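Twitching motility protein PilT (Aquifex aeolicus, PDB 2EYU) probably hydrolyses ATP as the motor that retracts type IV pili and so drives twitching motility. Local coordinates at residues Val101-Met107 against Leu125-His131; Gln153-Val157 against Ile195-Lys199. The protein carries 1 engineered substitution. One frame throughout, in Å; residues are numbered along the deposited sequence.

Contact 1 (Val101-Met107 against Leu125-His131); sequences VIFVGEM and LVFGTLH
Strands 101-104 and 125-130 run side by side in parallel, their axes 4.7 Å apart at closest approach and their directions only 12° apart. Three nearly straight backbone hydrogen bonds join them: I102 N to L125 O, F127 N to I102 O at 3.0 Å, and V104 N to F127 O. I102 and F127 thus each spend both polar backbone groups on this partner. On one face I102 and V126, beta-branched residues well suited to strands, lie alongside each other, CG2 to CG2 at 3.5 Å. On the other, the F103 side chain runs roughly perpendicular to that of F127. F103 CD1 sits 3.7 Å from F127 CB, and the F103 ring edge takes F127 O in its plane. With CG placed beside its own backbone N (chi1 -72°), F127 swings its ring back toward V101, where CD1 lies 4.1 Å from V101 CG1. G128 suits its place because a CB there would collide with the selenium of selenomethionine M107, 3.8 Å from G128 CA. E106 brings its carboxylate across T129, though the modelled oxygens are too close for their bonding to be trusted. The sequence is consistent with a Walker B strand of a secretion ATPase. Helix 110-121 links the strands as a beta-alpha-beta unit; helix 87-97 covers I102 and V104, helix 38-52 packs on F103 and F127, strand 56-61 continues the sheet beyond 101-104, and strand 26-31 beyond 125-130.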
loop_
_atom_site.group_PDB
_atom_site.type_symbol
_atom_site.label_atom_id
_atom_site.label_comp_id
_atom_site.label_asym_id
_atom_site.label_seq_id
_atom_site.Cartn_x
_atom_site.Cartn_y
_atom_site.Cartn_z
ATOM N N VAL A 101 1.018 -7.694 -13.955
ATOM C CA VAL A 101 0.505 -6.976 -12.804
ATOM C C VAL A 101 -0.875 -7.535 -12.455
ATOM O O VAL A 101 -1.666 -7.782 -13.353
ATOM C CB VAL A 101 0.343 -5.476 -13.045
ATOM C CG1 VAL A 101 -0.357 -4.830 -11.847
ATOM C CG2 VAL A 101 1.671 -4.764 -13.286
ATOM N N ILE A 102 -1.141 -7.720 -11.172
ATOM C CA ILE A 102 -2.504 -8.021 -10.749
ATOM C C ILE A 102 -2.896 -7.066 -9.624
ATOM O O ILE A 102 -2.075 -6.812 -8.745
ATOM C CB ILE A 102 -2.703 -9.423 -10.170
ATOM C CG1 ILE A 102 -4.110 -9.659 -9.613
ATOM C CG2 ILE A 102 -1.676 -9.676 -9.088
ATOM C CD1 ILE A 102 -4.932 -10.651 -10.408
ATOM N N PHE A 103 -4.133 -6.577 -9.616
ATOM C CA PHE A 103 -4.533 -5.784 -8.432
ATOM C C PHE A 103 -5.681 -6.557 -7.786
ATOM O O PHE A 103 -6.658 -6.808 -8.491
ATOM C CB PHE A 103 -4.855 -4.361 -8.853
ATOM C CG PHE A 103 -5.630 -3.512 -7.857
ATOM C CD1 PHE A 103 -5.382 -3.540 -6.501
ATOM C CD2 PHE A 103 -6.639 -2.676 -8.325
ATOM C CE1 PHE A 103 -6.111 -2.763 -5.612
ATOM C CE2 PHE A 103 -7.371 -1.898 -7.449
ATOM C CZ PHE A 103 -7.118 -1.950 -6.095
ATOM N N VAL A 104 -5.525 -6.931 -6.525
ATOM C CA VAL A 104 -6.504 -7.605 -5.696
ATOM C C VAL A 104 -7.133 -6.603 -4.724
ATOM O O VAL A 104 -6.521 -6.137 -3.758
ATOM C CB VAL A 104 -5.923 -8.776 -4.890
ATOM C CG1 VAL A 104 -4.810 -8.341 -3.959
ATOM C CG2 VAL A 104 -7.024 -9.468 -4.098
ATOM N N GLY A 105 -8.382 -6.272 -5.010
ATOM C CA GLY A 105 -9.081 -5.206 -4.326
ATOM C C GLY A 105 -9.063 -5.328 -2.821
ATOM O O GLY A 105 -8.949 -4.350 -2.081
ATOM N N GLU A 106 -9.203 -6.549 -2.316
ATOM C CA GLU A 106 -9.254 -6.717 -0.868
ATOM C C GLU A 106 -8.878 -8.144 -0.495
ATOM O O GLU A 106 -9.279 -9.067 -1.203
ATOM C CB GLU A 106 -10.643 -6.388 -0.323
ATOM C CG GLU A 106 -10.671 -5.710 1.033
ATOM C CD GLU A 106 -9.612 -4.648 1.240
ATOM O OE1 GLU A 106 -9.019 -4.597 2.339
ATOM O OE2 GLU A 106 -9.361 -3.839 0.321
HETATM N N MSE A 107 -8.130 -8.251 0.586
HETATM C CA MSE A 107 -7.745 -9.507 1.200
HETATM C C MSE A 107 -8.304 -9.560 2.628
HETATM O O MSE A 107 -7.604 -9.164 3.561
HETATM C CB MSE A 107 -6.229 -9.682 1.229
HETATM C CG MSE A 107 -5.473 -8.368 1.359
HETATM SE SE MSE A 107 -5.017 -7.596 -0.350
HETATM C CE MSE A 107 -4.042 -9.186 -0.852
ATOM N N LEU A 125 3.892 -8.637 -10.137
ATOM C CA LEU A 125 3.767 -7.440 -9.320
ATOM C C LEU A 125 2.354 -7.412 -8.758
ATOM O O LEU A 125 1.380 -7.434 -9.519
ATOM C CB LEU A 125 4.062 -6.174 -10.119
ATOM C CG LEU A 125 4.132 -4.897 -9.269
ATOM C CD1 LEU A 125 5.189 -5.022 -8.183
ATOM C CD2 LEU A 125 4.432 -3.672 -10.117
ATOM N N VAL A 126 2.224 -7.392 -7.432
ATOM C CA VAL A 126 0.882 -7.493 -6.865
ATOM C C VAL A 126 0.533 -6.247 -6.055
ATOM O O VAL A 126 1.245 -5.887 -5.131
ATOM C CB VAL A 126 0.728 -8.752 -6.000
ATOM C CG1 VAL A 126 -0.680 -8.828 -5.423
ATOM C CG2 VAL A 126 1.022 -10.007 -6.818
ATOM N N PHE A 127 -0.556 -5.567 -6.413
ATOM C CA PHE A 127 -1.131 -4.506 -5.599
ATOM C C PHE A 127 -2.286 -5.075 -4.777
ATOM O O PHE A 127 -3.112 -5.866 -5.252
ATOM C CB PHE A 127 -1.698 -3.355 -6.449
ATOM C CG PHE A 127 -0.652 -2.481 -7.117
ATOM C CD1 PHE A 127 0.031 -2.958 -8.229
ATOM C CD2 PHE A 127 -0.372 -1.212 -6.642
ATOM C CE1 PHE A 127 0.990 -2.170 -8.841
ATOM C CE2 PHE A 127 0.590 -0.427 -7.245
ATOM C CZ PHE A 127 1.275 -0.909 -8.349
ATOM N N GLY A 128 -2.368 -4.679 -3.506
ATOM C CA GLY A 128 -3.545 -5.006 -2.732
ATOM C C GLY A 128 -3.908 -3.864 -1.807
ATOM O O GLY A 128 -3.140 -2.926 -1.604
ATOM N N THR A 129 -5.110 -3.913 -1.231
ATOM C CA THR A 129 -5.481 -2.923 -0.244
ATOM C C THR A 129 -5.962 -3.632 1.024
ATOM O O THR A 129 -6.524 -4.730 0.962
ATOM C CB THR A 129 -6.619 -1.947 -0.621
ATOM O OG1 THR A 129 -7.790 -2.720 -0.931
ATOM C CG2 THR A 129 -6.293 -1.105 -1.836
ATOM N N LEU A 130 -5.719 -2.954 2.133
ATOM C CA LEU A 130 -6.266 -3.358 3.425
ATOM C C LEU A 130 -6.782 -2.097 4.133
ATOM O O LEU A 130 -6.402 -0.979 3.748
ATOM C CB LEU A 130 -5.242 -4.014 4.319
ATOM C CG LEU A 130 -4.266 -5.075 3.847
ATOM C CD1 LEU A 130 -2.995 -4.463 3.280
ATOM C CD2 LEU A 130 -3.917 -6.002 5.008
ATOM N N HIS A 131 -7.596 -2.292 5.154
ATOM C CA HIS A 131 -8.126 -1.181 5.947
ATOM C C HIS A 131 -7.330 -0.862 7.194
ATOM O O HIS A 131 -7.764 -0.108 8.085
ATOM C CB HIS A 131 -9.578 -1.509 6.346
ATOM C CG HIS A 131 -10.548 -1.122 5.267
ATOM N ND1 HIS A 131 -11.472 -2.005 4.750
ATOM C CD2 HIS A 131 -10.768 0.045 4.624
ATOM C CE1 HIS A 131 -12.200 -1.404 3.830
ATOM N NE2 HIS A 131 -11.796 -0.154 3.727
#

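Contact 2 (Gln153-Val157 against Ile195-Lys199); sequences QVRIV and IRENK
N198, the positive-phi residue of the Schellman motif that ends helix 189-197, receives the side chain of R155 from helix 151-161 at the protein surface. Its phi of 63° is one that asparagine tolerates better than most residues, and its N makes a weak hydrogen bond back to I195 O. The aliphatic part of R155 comes up against that same carbonyl, with CD 3.1 Å from I195 O. An almost eclipsed bend in the arginine chain (chi3 -6°) then turns the guanidinium so that I195 O lies at its edge and the N198 amide over one face. The two planes are 32° apart, and ND2 of N198 lies 4.0 Å above the R155 guanidinium plane, nearer its margin than its middle. I195 CG2 also comes to 3.7 Å from the backbone O of R155. One residue on, I156 CG1 meets the methylene CG of R196 at 3.9 Å, while the R196 head turns to other partners, NE bonding to S159 OG and the guanidinium forming a cation-pi contact with F160. Cut back to an alanine, R155 would probably leave the N198 amide without the flat group beside it and open a gap over I195 O. R155 thus offers methylenes to I195 O and its guanidinium to the N198 amide, whereas R196 meets I156 through CG alone; the positive charge of R155, close to the carbonyl end of helix 189-197, is likely to interact favourably with the helix dipole.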
loop_
_atom_site.group_PDB
_atom_site.type_symbol
_atom_site.label_atom_id
_atom_site.label_comp_id
_atom_site.label_asym_id
_atom_site.label_seq_id
_atom_site.Cartn_x
_atom_site.Cartn_y
_atom_site.Cartn_z
ATOM N N GLN A 153 6.641 -18.548 8.727
ATOM C CA GLN A 153 6.650 -18.718 7.280
ATOM C C GLN A 153 6.252 -17.442 6.542
ATOM O O GLN A 153 7.061 -16.850 5.830
ATOM C CB GLN A 153 5.732 -19.868 6.866
ATOM C CG GLN A 153 6.236 -20.538 5.589
ATOM C CD GLN A 153 5.357 -21.673 5.111
ATOM O OE1 GLN A 153 5.112 -22.645 5.820
ATOM N NE2 GLN A 153 4.865 -21.521 3.885
ATOM N N VAL A 154 5.014 -17.012 6.698
ATOM C CA VAL A 154 4.505 -15.755 6.166
ATOM C C VAL A 154 5.355 -14.572 6.517
ATOM O O VAL A 154 5.587 -13.693 5.675
ATOM C CB VAL A 154 3.110 -15.455 6.792
ATOM C CG1 VAL A 154 2.505 -14.240 6.107
ATOM C CG2 VAL A 154 2.226 -16.672 6.707
ATOM N N ARG A 155 5.843 -14.505 7.771
ATOM C CA ARG A 155 6.647 -13.314 8.080
ATOM C C ARG A 155 7.880 -13.220 7.183
ATOM O O ARG A 155 8.207 -12.161 6.643
ATOM C CB ARG A 155 7.053 -13.292 9.546
ATOM C CG ARG A 155 7.585 -11.962 10.052
ATOM C CD ARG A 155 8.089 -12.068 11.481
ATOM N NE ARG A 155 7.821 -13.363 12.089
ATOM C CZ ARG A 155 6.791 -13.791 12.791
ATOM N NH1 ARG A 155 5.750 -13.014 13.058
ATOM N NH2 ARG A 155 6.777 -15.041 13.249
ATOM N N ILE A 156 8.588 -14.321 6.988
ATOM C CA ILE A 156 9.843 -14.269 6.215
ATOM C C ILE A 156 9.583 -14.216 4.717
ATOM O O ILE A 156 10.398 -13.652 3.989
ATOM C CB ILE A 156 10.744 -15.455 6.614
ATOM C CG1 ILE A 156 11.342 -15.309 8.014
ATOM C CG2 ILE A 156 11.827 -15.684 5.554
ATOM C CD1 ILE A 156 11.310 -16.537 8.886
ATOM N N VAL A 157 8.494 -14.745 4.188
ATOM C CA VAL A 157 8.123 -14.487 2.786
ATOM C C VAL A 157 7.963 -12.996 2.557
ATOM O O VAL A 157 8.473 -12.420 1.598
ATOM C CB VAL A 157 6.805 -15.196 2.421
ATOM C CG1 VAL A 157 6.277 -14.767 1.063
ATOM C CG2 VAL A 157 6.966 -16.716 2.440
ATOM N N ILE A 195 12.358 -7.493 9.742
ATOM C CA ILE A 195 11.098 -8.238 9.567
ATOM C C ILE A 195 11.294 -9.736 9.756
ATOM O O ILE A 195 10.485 -10.458 10.346
ATOM C CB ILE A 195 10.499 -7.898 8.190
ATOM C CG1 ILE A 195 10.095 -6.429 8.134
ATOM C CG2 ILE A 195 9.336 -8.802 7.823
ATOM C CD1 ILE A 195 9.329 -6.025 6.898
ATOM N N ARG A 196 12.418 -10.221 9.258
ATOM C CA ARG A 196 12.853 -11.609 9.357
ATOM C C ARG A 196 12.944 -12.067 10.811
ATOM O O ARG A 196 12.276 -13.043 11.149
ATOM C CB ARG A 196 14.200 -11.770 8.636
ATOM C CG ARG A 196 14.128 -12.685 7.431
ATOM C CD ARG A 196 15.255 -12.503 6.442
ATOM N NE ARG A 196 14.754 -12.009 5.153
ATOM C CZ ARG A 196 15.419 -11.173 4.375
ATOM N NH1 ARG A 196 16.611 -10.737 4.769
ATOM N NH2 ARG A 196 14.914 -10.759 3.228
ATOM N N GLU A 197 13.731 -11.374 11.622
ATOM C CA GLU A 197 13.849 -11.565 13.049
ATOM C C GLU A 197 12.609 -11.118 13.817
ATOM O O GLU A 197 12.547 -11.321 15.030
ATOM C CB GLU A 197 15.025 -10.772 13.635
ATOM C CG GLU A 197 16.388 -11.181 13.098
ATOM C CD GLU A 197 16.740 -10.361 11.872
ATOM O OE1 GLU A 197 16.578 -9.120 11.923
ATOM O OE2 GLU A 197 17.152 -10.958 10.853
ATOM N N ASN A 198 11.622 -10.505 13.175
ATOM C CA ASN A 198 10.460 -10.037 13.928
ATOM C C ASN A 198 10.857 -8.972 14.944
ATOM O O ASN A 198 10.598 -9.133 16.140
ATOM C CB ASN A 198 9.765 -11.185 14.667
ATOM C CG ASN A 198 8.332 -10.841 15.031
ATOM O OD1 ASN A 198 7.686 -10.061 14.334
ATOM N ND2 ASN A 198 7.826 -11.423 16.114
ATOM N N LYS A 199 11.481 -7.916 14.477
ATOM C CA LYS A 199 11.856 -6.741 15.245
ATOM C C LYS A 199 11.102 -5.514 14.711
ATOM O O LYS A 199 11.719 -4.550 14.261
ATOM C CB LYS A 199 13.348 -6.441 15.162
ATOM C CG LYS A 199 14.106 -6.954 16.384
ATOM C CD LYS A 199 15.352 -7.729 15.970
ATOM C CE LYS A 199 15.660 -8.837 16.965
ATOM N NZ LYS A 199 14.901 -10.077 16.613
#

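From the N terminus, the chain first lays down the central strand 26-31, then reaches 101-107, and helix 110-121 carries it back to 125-131, so contact 1 closes a short strand-helix-strand loop, pairing two neighbouring strands of the sheet. Only afterwards, through helix 135-144, does it enter helix 151-161, where contact 2 opens. That loop is longer: it takes in strands 162-171 and 179-185 before helix 189-197 returns to meet its start. The two contacts are thus in series, neither nested nor crossed, with centres about 20 Å apart and nearest atoms about 11 Å apart. Contact 1 unites strands in the buried sheet, whereas contact 2 ties two helices together at the surface.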